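Local coordinates for alpha-L-arabinosidase (Xanthomonas axonopodis pv. citri, PDB 6D25), which probably cleaves arabinofuranosyl side groups, including those on internally di-substituted units, from arabinoxylans as a trimeric GH51 hydrolase, at residues Y105-R108 with D109-T113; S177-A180 with N181-R184; F356-F359 with S360-E364. One frame throughout, in Å; residues are numbered along the deposited sequence.

Contact 1 (Y105-R108 with D109-T113)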
# COMPACT_ATOMS: atom_id res chain seq x y z
N TYR A 105 14.72 -1.03 -5.15
CA TYR A 105 15.93 -0.82 -4.33
C TYR A 105 15.57 -0.53 -2.87
O TYR A 105 14.62 0.20 -2.61
CB TYR A 105 16.69 0.37 -4.89
CG TYR A 105 18.00 0.70 -4.22
CD1 TYR A 105 19.06 -0.19 -4.23
CD2 TYR A 105 18.22 1.94 -3.63
CE1 TYR A 105 20.28 0.11 -3.65
CE2 TYR A 105 19.45 2.27 -3.08
CZ TYR A 105 20.48 1.37 -3.10
OH TYR A 105 21.69 1.70 -2.56
N HIS A 106 16.35 -1.11 -1.96
CA HIS A 106 16.21 -0.88 -0.53
C HIS A 106 17.50 -0.20 -0.07
O HIS A 106 18.56 -0.87 -0.03
CB HIS A 106 15.89 -2.19 0.18
CG HIS A 106 14.62 -2.75 -0.34
ND1 HIS A 106 13.40 -2.20 0.00
CD2 HIS A 106 14.35 -3.68 -1.28
CE1 HIS A 106 12.44 -2.74 -0.71
NE2 HIS A 106 12.97 -3.68 -1.49
N TRP A 107 17.40 1.09 0.27
CA TRP A 107 18.59 1.91 0.52
C TRP A 107 19.49 1.31 1.62
O TRP A 107 20.70 1.50 1.57
CB TRP A 107 18.18 3.35 0.84
CG TRP A 107 17.56 3.54 2.18
CD1 TRP A 107 16.23 3.50 2.48
CD2 TRP A 107 18.25 3.84 3.40
NE1 TRP A 107 16.05 3.74 3.81
CE2 TRP A 107 17.27 3.96 4.40
CE3 TRP A 107 19.59 4.06 3.74
CZ2 TRP A 107 17.59 4.24 5.74
CZ3 TRP A 107 19.91 4.34 5.05
CH2 TRP A 107 18.93 4.45 6.03
N ARG A 108 18.91 0.61 2.60
CA ARG A 108 19.75 0.08 3.69
C ARG A 108 20.69 -1.00 3.18
O ARG A 108 21.72 -1.26 3.82
CB ARG A 108 18.89 -0.47 4.84
CG ARG A 108 18.22 0.62 5.67
CD ARG A 108 17.78 0.03 7.00
NE ARG A 108 17.94 0.95 8.10
CZ ARG A 108 19.09 1.35 8.65
NH1 ARG A 108 20.28 0.80 8.43
NH2 ARG A 108 19.00 2.37 9.46
N ASP A 109 20.38 -1.60 2.04
CA ASP A 109 21.24 -2.61 1.43
C ASP A 109 22.57 -1.98 0.98
O ASP A 109 23.54 -2.68 0.74
CB ASP A 109 20.57 -3.28 0.24
CG ASP A 109 19.38 -4.18 0.59
OD1 ASP A 109 19.23 -4.55 1.76
OD2 ASP A 109 18.60 -4.52 -0.33
N GLY A 110 22.59 -0.67 0.79
CA GLY A 110 23.74 -0.00 0.24
C GLY A 110 24.51 0.88 1.22
O GLY A 110 25.30 1.72 0.76
N VAL A 111 24.31 0.71 2.52
CA VAL A 111 25.09 1.45 3.51
C VAL A 111 25.73 0.47 4.49
O VAL A 111 25.28 -0.66 4.67
CB VAL A 111 24.25 2.52 4.24
CG1 VAL A 111 23.63 3.50 3.26
CG2 VAL A 111 23.20 1.93 5.15
N GLY A 112 26.74 0.96 5.16
CA GLY A 112 27.42 0.21 6.19
C GLY A 112 28.64 -0.44 5.63
O GLY A 112 28.96 -0.28 4.44
N THR A 113 29.35 -1.17 6.51
CA THR A 113 30.55 -1.87 6.11
C THR A 113 30.28 -2.65 4.81
O THR A 113 29.31 -3.39 4.73
CB THR A 113 30.92 -2.87 7.21
OG1 THR A 113 31.14 -2.15 8.44
CG2 THR A 113 32.14 -3.72 6.87
O HOH W 1 18.17 -3.32 -2.67
O HOH W 2 23.60 -3.25 4.41

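Contact 2 (S177-A180 with N181-R184)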
# COMPACT_ATOMS: atom_id res chain seq x y z
N SER A 177 19.95 12.57 15.64
CA SER A 177 19.09 11.43 15.55
C SER A 177 19.90 10.16 15.23
O SER A 177 21.02 10.22 14.70
CB SER A 177 18.03 11.70 14.49
OG SER A 177 18.55 11.48 13.16
N SER A 178 19.32 9.01 15.52
CA SER A 178 19.98 7.73 15.28
C SER A 178 20.34 7.57 13.79
O SER A 178 21.41 7.03 13.50
CB SER A 178 19.14 6.58 15.76
OG SER A 178 19.13 6.61 17.18
N LEU A 179 19.45 7.97 12.88
CA LEU A 179 19.75 7.81 11.46
C LEU A 179 20.88 8.77 11.06
O LEU A 179 21.78 8.38 10.30
CB LEU A 179 18.49 8.05 10.62
CG LEU A 179 17.51 6.88 10.57
CD1 LEU A 179 16.11 7.32 10.07
CD2 LEU A 179 18.05 5.77 9.67
N ALA A 180 20.87 10.00 11.55
CA ALA A 180 21.96 10.92 11.25
C ALA A 180 23.27 10.37 11.82
O ALA A 180 24.31 10.46 11.19
CB ALA A 180 21.67 12.30 11.80
N ASN A 181 23.23 9.81 13.02
CA ASN A 181 24.44 9.29 13.65
C ASN A 181 24.96 8.04 12.90
O ASN A 181 26.14 7.74 12.94
CB ASN A 181 24.21 8.98 15.11
CG ASN A 181 24.02 10.22 15.96
OD1 ASN A 181 24.35 11.33 15.54
ND2 ASN A 181 23.57 10.05 17.18
N GLU A 182 24.07 7.30 12.27
CA GLU A 182 24.44 6.17 11.47
C GLU A 182 25.19 6.64 10.21
O GLU A 182 26.23 6.06 9.84
CB GLU A 182 23.20 5.34 11.13
CG GLU A 182 23.54 4.04 10.47
CD GLU A 182 22.34 3.15 10.15
OE1 GLU A 182 21.21 3.47 10.60
OE2 GLU A 182 22.58 2.09 9.51
N ARG A 183 24.69 7.70 9.55
CA ARG A 183 25.44 8.34 8.48
C ARG A 183 26.85 8.75 8.97
O ARG A 183 27.87 8.51 8.27
CB ARG A 183 24.69 9.55 7.95
CG ARG A 183 25.41 10.28 6.83
CD ARG A 183 24.92 11.70 6.59
NE ARG A 183 25.11 12.58 7.73
CZ ARG A 183 24.16 13.31 8.34
NH1 ARG A 183 22.86 13.16 8.06
NH2 ARG A 183 24.53 14.21 9.27
N ARG A 184 26.93 9.38 10.13
CA ARG A 184 28.21 9.79 10.69
C ARG A 184 29.11 8.57 10.94
O ARG A 184 30.31 8.62 10.64
CB ARG A 184 28.04 10.62 11.96
CG ARG A 184 27.19 11.88 11.78
CD ARG A 184 27.26 12.82 12.98
NE ARG A 184 26.55 14.06 12.67
CZ ARG A 184 25.28 14.31 12.91
NH1 ARG A 184 24.57 13.45 13.61
NH2 ARG A 184 24.73 15.41 12.42

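Contact 3 (F356-F359 with S360-E364)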
# COMPACT_ATOMS: atom_id res chain seq x y z
N PHE A 356 18.03 19.31 -27.34
CA PHE A 356 18.41 20.56 -26.65
C PHE A 356 17.71 21.79 -27.27
O PHE A 356 17.23 22.65 -26.54
CB PHE A 356 19.91 20.76 -26.67
CG PHE A 356 20.69 19.71 -25.92
CD1 PHE A 356 20.17 19.09 -24.79
CD2 PHE A 356 21.99 19.42 -26.28
CE1 PHE A 356 20.94 18.20 -24.04
CE2 PHE A 356 22.75 18.53 -25.53
CZ PHE A 356 22.21 17.90 -24.44
N ASP A 357 17.63 21.82 -28.60
CA ASP A 357 16.92 22.91 -29.27
C ASP A 357 15.48 22.95 -28.76
O ASP A 357 14.97 24.01 -28.35
CB ASP A 357 16.94 22.75 -30.79
CG ASP A 357 18.30 22.91 -31.48
OD1 ASP A 357 19.28 23.41 -30.82
OD2 ASP A 357 18.39 22.50 -32.72
N ILE A 358 14.83 21.77 -28.74
CA ILE A 358 13.42 21.70 -28.38
C ILE A 358 13.21 22.10 -26.91
O ILE A 358 12.32 22.89 -26.57
CB ILE A 358 12.87 20.31 -28.71
CG1 ILE A 358 12.72 20.10 -30.22
CG2 ILE A 358 11.56 20.03 -27.97
CD1 ILE A 358 12.58 18.63 -30.59
N PHE A 359 14.03 21.55 -26.02
CA PHE A 359 13.88 21.88 -24.59
C PHE A 359 14.01 23.39 -24.39
O PHE A 359 13.23 24.00 -23.60
CB PHE A 359 14.93 21.19 -23.73
CG PHE A 359 14.96 19.69 -23.75
CD1 PHE A 359 13.84 18.95 -24.01
CD2 PHE A 359 16.12 19.01 -23.41
CE1 PHE A 359 13.88 17.55 -24.03
CE2 PHE A 359 16.17 17.63 -23.39
CZ PHE A 359 15.05 16.91 -23.72
N SER A 360 15.00 23.99 -25.07
CA SER A 360 15.26 25.41 -24.87
C SER A 360 14.10 26.28 -25.39
O SER A 360 13.91 27.42 -24.91
CB SER A 360 16.59 25.79 -25.49
OG SER A 360 16.49 25.97 -26.90
N GLN A 361 13.30 25.76 -26.34
CA GLN A 361 12.13 26.45 -26.86
C GLN A 361 10.95 26.37 -25.86
O GLN A 361 9.94 27.06 -26.05
CB GLN A 361 11.64 25.85 -28.19
CG GLN A 361 12.63 25.88 -29.31
CD GLN A 361 13.30 27.23 -29.41
OE1 GLN A 361 12.65 28.23 -29.77
NE2 GLN A 361 14.58 27.28 -29.00
N HIS A 362 11.04 25.50 -24.85
CA HIS A 362 9.95 25.28 -23.89
C HIS A 362 10.47 25.58 -22.49
O HIS A 362 9.99 24.97 -21.51
CB HIS A 362 9.43 23.84 -24.00
CG HIS A 362 8.73 23.58 -25.29
ND1 HIS A 362 7.40 23.89 -25.45
CD2 HIS A 362 9.16 23.05 -26.46
CE1 HIS A 362 7.02 23.59 -26.70
NE2 HIS A 362 8.10 23.06 -27.34
N ALA A 363 11.37 26.55 -22.38
CA ALA A 363 12.20 26.70 -21.16
C ALA A 363 11.37 27.19 -19.97
O ALA A 363 11.82 27.04 -18.85
CB ALA A 363 13.33 27.67 -21.43
N GLU A 364 10.21 27.81 -20.19
CA GLU A 364 9.42 28.24 -19.01
C GLU A 364 8.84 27.03 -18.25
O GLU A 364 8.75 27.08 -17.01
CB GLU A 364 8.31 29.25 -19.31
CG GLU A 364 7.60 29.03 -20.61
CD GLU A 364 8.42 29.42 -21.84
OE1 GLU A 364 8.78 28.46 -22.66
OE2 GLU A 364 8.77 30.67 -21.95

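Contact 1 (Y105-R108 with D109-T113)
The indole of Trp-107 and the isopropyl group of Val-111 touch at an oblique angle, Trp-107 CZ3 lying 4.1 Å from Val-111 CG2. Over one face of the same indole passes the aliphatic part of Arg-108, with CG 3.6 Å above the plane and toward the rim. The arginine then bends at chi3 (143°), which brings its guanidinium round until one face lies against CH2 of Trp-107, near the rim; the charged end forms a salt bridge with Glu-182. The indole also stacks on Trp-167 and meets Tyr-170 at an inclination. The phenol of Tyr-105 has the backbone N of Trp-107 over one face, while its OH reaches the main chain at Gly-110, 3.9 Å from CA. A glycine suits this place because the hydroxyl approaches just where a beta carbon would stand.

Between these side chains the backbone makes a tight turn. Asp-109 N donates to His-106 O at 2.9 Å, and Gly-110 N donates to Trp-107 O at 3.0 Å, both three residues back, as in a 3-10 turn. The bond from Val-111 N to Arg-108 O is weak. Asp-109 folds back over this turn: its OD2 lies 3.6 Å from CB of His-106. A water joins OD2 to His-106 N, accepting from the amide and donating to the carboxylate at 2.7 Å. OD2 also forms a salt bridge with Arg-120, and His-106 ND1 is hydrogen-bonded to Glu-163.

An acid thus suits position 109: one oxygen, OD2, serves both a water that links it to the amide of His-106 and the arginine Arg-120, which would probably help to keep the carboxylate ionised.

Contact 2 (S177-A180 with N181-R184)
Arg-184 lays its guanidinium obliquely against the methyl group of Ala-180, with NH1 3.6 Å from CB. The small alanine lets two arginines gather beside it. Arg-183, bent at chi3 (62°), curls back so that one face of its guanidinium is centred over Ala-180 O, 4.0 Å from the plane. Its NH2 in turn lies 3.3 Å above the guanidinium plane of Arg-184, toward the rim. Asn-181 OD1 meets the edge of the Arg-184 guanidinium in plane, but its bond from NH1 is weak.

Leu-179 and Glu-182 run side by side one turn apart, bringing CD2 of the leucine 4.0 Å from OE1 of the glutamate, the oxygen that pairs with Arg-108. Ser-177 is the N-cap: its OG accepts from Ala-180 N at 3.2 Å. Its carbonyl starts the regular helical bonding, receiving Asn-181 N at 2.8 Å. Ser-177 OG also bonds to Glu-169, and Ser-178 OG to Ile-119 N of the third subunit, placing this first turn at the trimer interface.

Backbone carbonyls of Tyr-170, Ala-173, Arg-188 and Asp-189 accept from Arg-183, and Thr-175 O accepts from Arg-184; these oxygens probably offset the repulsion of the two like charges and make the pair a polar fastening between helix 178-185, the end of helix 161-172 and the adjoining loops.

Contact 3 (F356-F359 with S360-E364)
Ser-360 turns its hydroxyl back onto the preceding helical turn, where OG donates to Asp-357 O at 2.9 Å. Chi1 of 80° swings OG over the chain toward that carbonyl, which also receives Gln-361 N at 3.1 Å. A serine suits this buried place, its short polar arm being satisfied by the helix itself. On the packed side, Phe-356 lies among Phe-49, Phe-398 and Tyr-401, while Phe-359 meets Trp-325 edge-to-face. The carboxylate of buried Asp-357 is hydrogen-bonded to Ser-432, Tyr-401 and His-430.

The looser side belongs to Gln-361, which is partly exposed; it bends at chi2 (-46°), and its NE2 makes a weak bond of 3.4 Å to Asp-357 O. His-362 is partly exposed too but well held. It lies alongside Ile-358, its CD2 3.2 Å from Ile-358 O, which meets the imidazole at the edge, near its plane. NE2 of the same ring is bonded to Asp-299, while His-362 N donates to Phe-359 O at 2.9 Å.

Asp-357 O is therefore gripped by two firm donors and a weak third, so side chains reinforce the backbone bonding of this last part of the helix.

In the fold
The three contacts follow one another along the chain, neither nesting nor crossing, and each closes only a turn or two. Contact 1 shapes the loop between strands 93-96 and 120-122. Contact 2 lies in helix 178-185, between strands 149-154 and 196-199 of the eight-stranded parallel sheet, consistent with the (beta/alpha)8 barrel of GH51 enzymes. Contacts 1 and 2 touch, joining that loop to that helix, and each also reaches a different neighbouring subunit. Contact 3, its centre about 37 Å from that of contact 1, spans the end of helix 346-361 and the loop leading to barrel strand 366-371, and packs against both helix 285-312 and strand 424-435 of the mixed sheet.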